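Local coordinates for protein DNA ligase (Aquifex aeolicus, PDB 3QWU) that probably joins nucleic acid strands as an ATP-dependent ligase, and here holds adenosine and a calcium ion, at residues 88-91 against 92-95; 43-47 against 48-52. All coordinates share one frame; numbering follows the deposited sequence.

Contact 1 of 2, residues 88-91 against 92-95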
loop_
_atom_site.group_PDB
_atom_site.type_symbol
_atom_site.label_atom_id
_atom_site.label_comp_id
_atom_site.label_asym_id
_atom_site.label_seq_id
_atom_site.Cartn_x
_atom_site.Cartn_y
_atom_site.Cartn_z
ATOM N N ILE A 88 -32.266 0.058 9.974
ATOM C CA ILE A 88 -33.133 0.543 11.021
ATOM C C ILE A 88 -34.370 -0.345 11.089
ATOM O O ILE A 88 -34.980 -0.639 10.061
ATOM C CB ILE A 88 -33.570 2.037 10.790
ATOM C CG1 ILE A 88 -32.321 2.975 10.686
ATOM C CG2 ILE A 88 -34.492 2.513 11.921
ATOM C CD1 ILE A 88 -32.600 4.386 10.069
ATOM N N PHE A 89 -34.745 -0.732 12.305
ATOM C CA PHE A 89 -35.893 -1.627 12.504
ATOM C C PHE A 89 -36.632 -1.426 13.817
ATOM O O PHE A 89 -36.110 -0.832 14.759
ATOM C CB PHE A 89 -35.458 -3.088 12.436
ATOM C CG PHE A 89 -34.499 -3.481 13.502
ATOM C CD1 PHE A 89 -33.155 -3.299 13.332
ATOM C CD2 PHE A 89 -34.950 -4.042 14.678
ATOM C CE1 PHE A 89 -32.286 -3.659 14.318
ATOM C CE2 PHE A 89 -34.086 -4.419 15.653
ATOM C CZ PHE A 89 -32.754 -4.224 15.480
ATOM N N LYS A 90 -37.827 -2.025 13.883
ATOM C CA LYS A 90 -38.672 -1.980 15.069
ATOM C C LYS A 90 -38.580 -3.274 15.884
ATOM O O LYS A 90 -38.663 -4.364 15.330
ATOM C CB LYS A 90 -40.116 -1.703 14.640
ATOM C CG LYS A 90 -40.942 -1.080 15.740
ATOM C CD LYS A 90 -42.407 -0.917 15.379
ATOM C CE LYS A 90 -43.151 -0.404 16.628
ATOM N NZ LYS A 90 -44.564 -0.151 16.413
ATOM N N TYR A 91 -38.399 -3.154 17.199
ATOM C CA TYR A 91 -38.428 -4.296 18.111
ATOM C C TYR A 91 -39.288 -3.872 19.301
ATOM O O TYR A 91 -38.957 -2.924 20.000
ATOM C CB TYR A 91 -37.004 -4.655 18.568
ATOM C CG TYR A 91 -36.755 -6.094 19.088
ATOM C CD1 TYR A 91 -37.782 -6.935 19.477
ATOM C CD2 TYR A 91 -35.459 -6.589 19.175
ATOM C CE1 TYR A 91 -37.514 -8.261 19.914
ATOM C CE2 TYR A 91 -35.182 -7.890 19.629
ATOM C CZ TYR A 91 -36.203 -8.719 19.991
ATOM O OH TYR A 91 -35.865 -9.973 20.427
ATOM N N GLY A 92 -40.390 -4.574 19.553
ATOM C CA GLY A 92 -41.288 -4.149 20.633
ATOM C C GLY A 92 -41.879 -2.786 20.297
ATOM O O GLY A 92 -42.392 -2.609 19.189
ATOM N N ASP A 93 -41.796 -1.807 21.195
ATOM C CA ASP A 93 -42.225 -0.433 20.830
ATOM C C ASP A 93 -41.016 0.516 20.705
ATOM O O ASP A 93 -41.115 1.713 20.960
ATOM C CB ASP A 93 -43.276 0.134 21.822
ATOM C CG ASP A 93 -43.996 1.451 21.273
ATOM O OD1 ASP A 93 -44.436 1.473 20.087
ATOM O OD2 ASP A 93 -44.155 2.449 22.047
ATOM N N ASN A 94 -39.880 -0.041 20.304
ATOM C CA ASN A 94 -38.635 0.710 20.162
ATOM C C ASN A 94 -38.121 0.567 18.785
ATOM O O ASN A 94 -38.502 -0.321 18.060
ATOM C CB ASN A 94 -37.558 0.197 21.120
ATOM C CG ASN A 94 -37.984 0.308 22.552
ATOM O OD1 ASN A 94 -38.345 1.398 23.022
ATOM N ND2 ASN A 94 -37.984 -0.820 23.255
ATOM N N TYR A 95 -37.225 1.472 18.448
ATOM C CA TYR A 95 -36.608 1.524 17.151
ATOM C C TYR A 95 -35.105 1.544 17.367
ATOM O O TYR A 95 -34.614 2.194 18.295
ATOM C CB TYR A 95 -37.048 2.792 16.450
ATOM C CG TYR A 95 -38.537 3.037 16.498
ATOM C CD1 TYR A 95 -39.402 2.379 15.629
ATOM C CD2 TYR A 95 -39.076 3.956 17.405
ATOM C CE1 TYR A 95 -40.785 2.623 15.659
ATOM C CE2 TYR A 95 -40.448 4.216 17.454
ATOM C CZ TYR A 95 -41.311 3.545 16.584
ATOM O OH TYR A 95 -42.688 3.811 16.645
#

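Contact 2 of 2, residues 43-47 against 48-52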
loop_
_atom_site.group_PDB
_atom_site.type_symbol
_atom_site.label_atom_id
_atom_site.label_comp_id
_atom_site.label_asym_id
_atom_site.label_seq_id
_atom_site.Cartn_x
_atom_site.Cartn_y
_atom_site.Cartn_z
ATOM N N THR A 43 -24.690 -9.218 9.883
ATOM C CA THR A 43 -25.881 -9.988 10.173
ATOM C C THR A 43 -26.015 -10.090 11.677
ATOM O O THR A 43 -25.030 -10.343 12.372
ATOM C CB THR A 43 -25.802 -11.365 9.486
ATOM O OG1 THR A 43 -25.790 -11.143 8.066
ATOM C CG2 THR A 43 -26.958 -12.294 9.886
ATOM N N ALA A 44 -27.226 -9.823 12.156
ATOM C CA ALA A 44 -27.534 -9.703 13.576
ATOM C C ALA A 44 -28.669 -10.639 13.818
ATOM O O ALA A 44 -29.697 -10.501 13.173
ATOM C CB ALA A 44 -27.984 -8.319 13.898
ATOM N N ILE A 45 -28.476 -11.585 14.733
ATOM C CA ILE A 45 -29.499 -12.567 15.080
ATOM C C ILE A 45 -30.108 -12.166 16.417
ATOM O O ILE A 45 -29.427 -12.219 17.444
ATOM C CB ILE A 45 -28.928 -14.015 15.217
ATOM C CG1 ILE A 45 -28.200 -14.419 13.926
ATOM C CG2 ILE A 45 -30.063 -15.023 15.565
ATOM C CD1 ILE A 45 -27.307 -15.648 14.044
ATOM N N PHE A 46 -31.388 -11.788 16.394
ATOM C CA PHE A 46 -32.131 -11.501 17.591
ATOM C C PHE A 46 -33.050 -12.658 17.874
ATOM O O PHE A 46 -33.313 -13.469 17.003
ATOM C CB PHE A 46 -32.934 -10.225 17.396
ATOM C CG PHE A 46 -32.079 -8.992 17.234
ATOM C CD1 PHE A 46 -31.677 -8.258 18.350
ATOM C CD2 PHE A 46 -31.678 -8.571 15.972
ATOM C CE1 PHE A 46 -30.905 -7.099 18.221
ATOM C CE2 PHE A 46 -30.905 -7.407 15.824
ATOM C CZ PHE A 46 -30.510 -6.674 16.968
ATOM N N LYS A 47 -33.570 -12.742 19.085
ATOM C CA LYS A 47 -34.396 -13.905 19.448
ATOM C C LYS A 47 -35.623 -14.029 18.534
ATOM O O LYS A 47 -36.007 -15.131 18.159
ATOM C CB LYS A 47 -34.803 -13.829 20.919
ATOM C CG LYS A 47 -35.717 -14.994 21.415
ATOM C CD LYS A 47 -37.212 -14.563 21.611
ATOM C CE LYS A 47 -38.207 -15.755 21.637
ATOM N NZ LYS A 47 -39.554 -15.318 21.139
ATOM N N ASP A 48 -36.224 -12.900 18.169
ATOM C CA ASP A 48 -37.509 -12.887 17.431
ATOM C C ASP A 48 -37.331 -12.757 15.921
ATOM O O ASP A 48 -38.300 -12.971 15.170
ATOM C CB ASP A 48 -38.409 -11.709 17.892
ATOM C CG ASP A 48 -38.895 -11.848 19.316
ATOM O OD1 ASP A 48 -39.639 -12.795 19.614
ATOM O OD2 ASP A 48 -38.544 -10.985 20.138
ATOM N N PHE A 49 -36.134 -12.350 15.482
ATOM C CA PHE A 49 -35.848 -12.208 14.060
ATOM C C PHE A 49 -34.375 -12.002 13.725
ATOM O O PHE A 49 -33.583 -11.645 14.593
ATOM C CB PHE A 49 -36.633 -11.041 13.453
ATOM C CG PHE A 49 -36.539 -9.781 14.232
ATOM C CD1 PHE A 49 -37.535 -9.451 15.167
ATOM C CD2 PHE A 49 -35.458 -8.911 14.037
ATOM C CE1 PHE A 49 -37.455 -8.277 15.894
ATOM C CE2 PHE A 49 -35.356 -7.726 14.759
ATOM C CZ PHE A 49 -36.347 -7.387 15.683
ATOM N N ILE A 50 -34.044 -12.243 12.453
ATOM C CA ILE A 50 -32.741 -11.930 11.917
ATOM C C ILE A 50 -32.777 -10.636 11.036
ATOM O O ILE A 50 -33.721 -10.395 10.259
ATOM C CB ILE A 50 -32.138 -13.101 11.140
ATOM C CG1 ILE A 50 -31.975 -14.301 12.083
ATOM C CG2 ILE A 50 -30.783 -12.659 10.509
ATOM C CD1 ILE A 50 -31.783 -15.637 11.376
ATOM N N ILE A 51 -31.773 -9.792 11.239
ATOM C CA ILE A 51 -31.596 -8.616 10.414
ATOM C C ILE A 51 -30.386 -8.971 9.613
ATOM O O ILE A 51 -29.278 -9.052 10.154
ATOM C CB ILE A 51 -31.371 -7.319 11.215
ATOM C CG1 ILE A 51 -32.435 -7.147 12.311
ATOM C CG2 ILE A 51 -31.383 -6.132 10.251
ATOM C CD1 ILE A 51 -33.810 -6.700 11.788
ATOM N N TRP A 52 -30.601 -9.246 8.330
ATOM C CA TRP A 52 -29.495 -9.648 7.481
ATOM C C TRP A 52 -28.607 -8.439 7.256
ATOM O O TRP A 52 -29.086 -7.303 7.267
ATOM C CB TRP A 52 -29.971 -10.282 6.166
ATOM C CG TRP A 52 -30.422 -11.703 6.372
ATOM C CD1 TRP A 52 -31.663 -12.129 6.796
ATOM C CD2 TRP A 52 -29.644 -12.884 6.190
ATOM N NE1 TRP A 52 -31.694 -13.499 6.878
ATOM C CE2 TRP A 52 -30.465 -13.985 6.514
ATOM C CE3 TRP A 52 -28.338 -13.126 5.778
ATOM C CZ2 TRP A 52 -30.008 -15.299 6.430
ATOM C CZ3 TRP A 52 -27.888 -14.428 5.699
ATOM C CH2 TRP A 52 -28.710 -15.492 6.020
#

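Contact 1 of 2, residues 88-91 against 92-95
The extended side chain of Lys-90 runs alongside the ring of Tyr-95, both pointing the same way, with CG of Lys-90 3.7 Å from CE1 of Tyr-95. With its CG anti to the backbone N (chi1 -156°) and every later torsion near 180°, the lysine reaches on over the turn, where its CE comes 3.5 Å from O of Gly-92. Its NZ stays 4.0 Å from OD1 of Asp-93, too far for a salt bridge; the charge is instead paired with Asp-122, whose OD1 is also hydrogen-bonded to Tyr-95 OH. This is the tip of the beta hairpin of strands 84-91 and 94-98, closed by a type II' turn from Tyr-91 to Asn-94. Tyr-91 and Asn-94 form a hydrogen-bonded pair: Tyr-91 N gives to Asn-94 O at 3.0 Å, and Asn-94 N returns a bond of 3.0 Å to Tyr-91 O. Gly-92 takes up a positive phi of 64°, and a CB there would run into Tyr-91 O. On the hairpin face opposite Lys-90 and Tyr-95, the Tyr-91 ring has N of Gly-92 at its edge.

Contact 2 of 2, residues 43-47 against 48-52
Phe-46 and Phe-49 meet obliquely near the bend of this short hairpin, their ring planes at 42°, with CD2 of Phe-46 4.0 Å from CE2 of Phe-49. CE2 of Phe-46 also reaches CG1 of Ile-51, at 3.8 Å, while Phe-49 O lies at the edge of the Phe-46 ring. Phe-49 has its CG between the backbone N and the carbonyl carbon (chi1 49°), a crowded position that brings the ring back to Phe-46 although its CB points away. On the other face, Ile-45 and Ile-50 lie side by side, and CG2 of Ile-50 touches CG2 of Thr-43 at 3.9 Å while resting over the rim of one face of the Trp-52 indole.

Backbone bonds set this register. Ala-44 and Ile-51 form a hydrogen-bonded antiparallel pair, Ile-51 N meeting Ala-44 O at 2.9 Å in a nearly straight bond (170°). Phe-46 N binds Phe-49 O at 2.8 Å, but the return bond is weak. Thr-43 OG1, bonded to Pro-40 O and Gly-53 N, ties together the chain on both flanks of the hairpin. A valine here would probably leave Pro-40 O and Gly-53 N without the hydroxyl they share, so the two flanks would be less firmly tied.

Further out, the Phe-46 ring meets Tyr-29, and Lys-162 makes a cation-pi contact with Phe-49. Back at the bend, NZ of Lys-47 bridges to OD1 of Asp-48 at 2.9 Å, approaching from above the carboxylate plane, while OD2 is hydrogen-bonded to Tyr-91 OH. The Asp-48 carboxylate thus has a separate partner for each oxygen, which probably fixes its rotation and steadies its negative charge on an exposed turn.

In the fold
Contact 2 comes first along the chain and contact 1 about forty residues later, yet their centres lie 12 Å apart on the same side of the chain's centre. Each is a beta hairpin at the edge of a different antiparallel sheet: strand 50-51 is outermost in one, strand 94-98 in the other. The two sheets are joined by aromatic rings: Phe-89 meets both Phe-46 and Phe-49, with CZ of Phe-89 3.6 Å from CZ of Phe-46, and Tyr-91 meets Phe-49. The 43-52 hairpin is thereby packed against the sheet that contains strands 84-91 and 94-98. Strand 84-91 also carries Asn-85, which binds adenosine and whose side chain is about 9 Å from that of Ile-51.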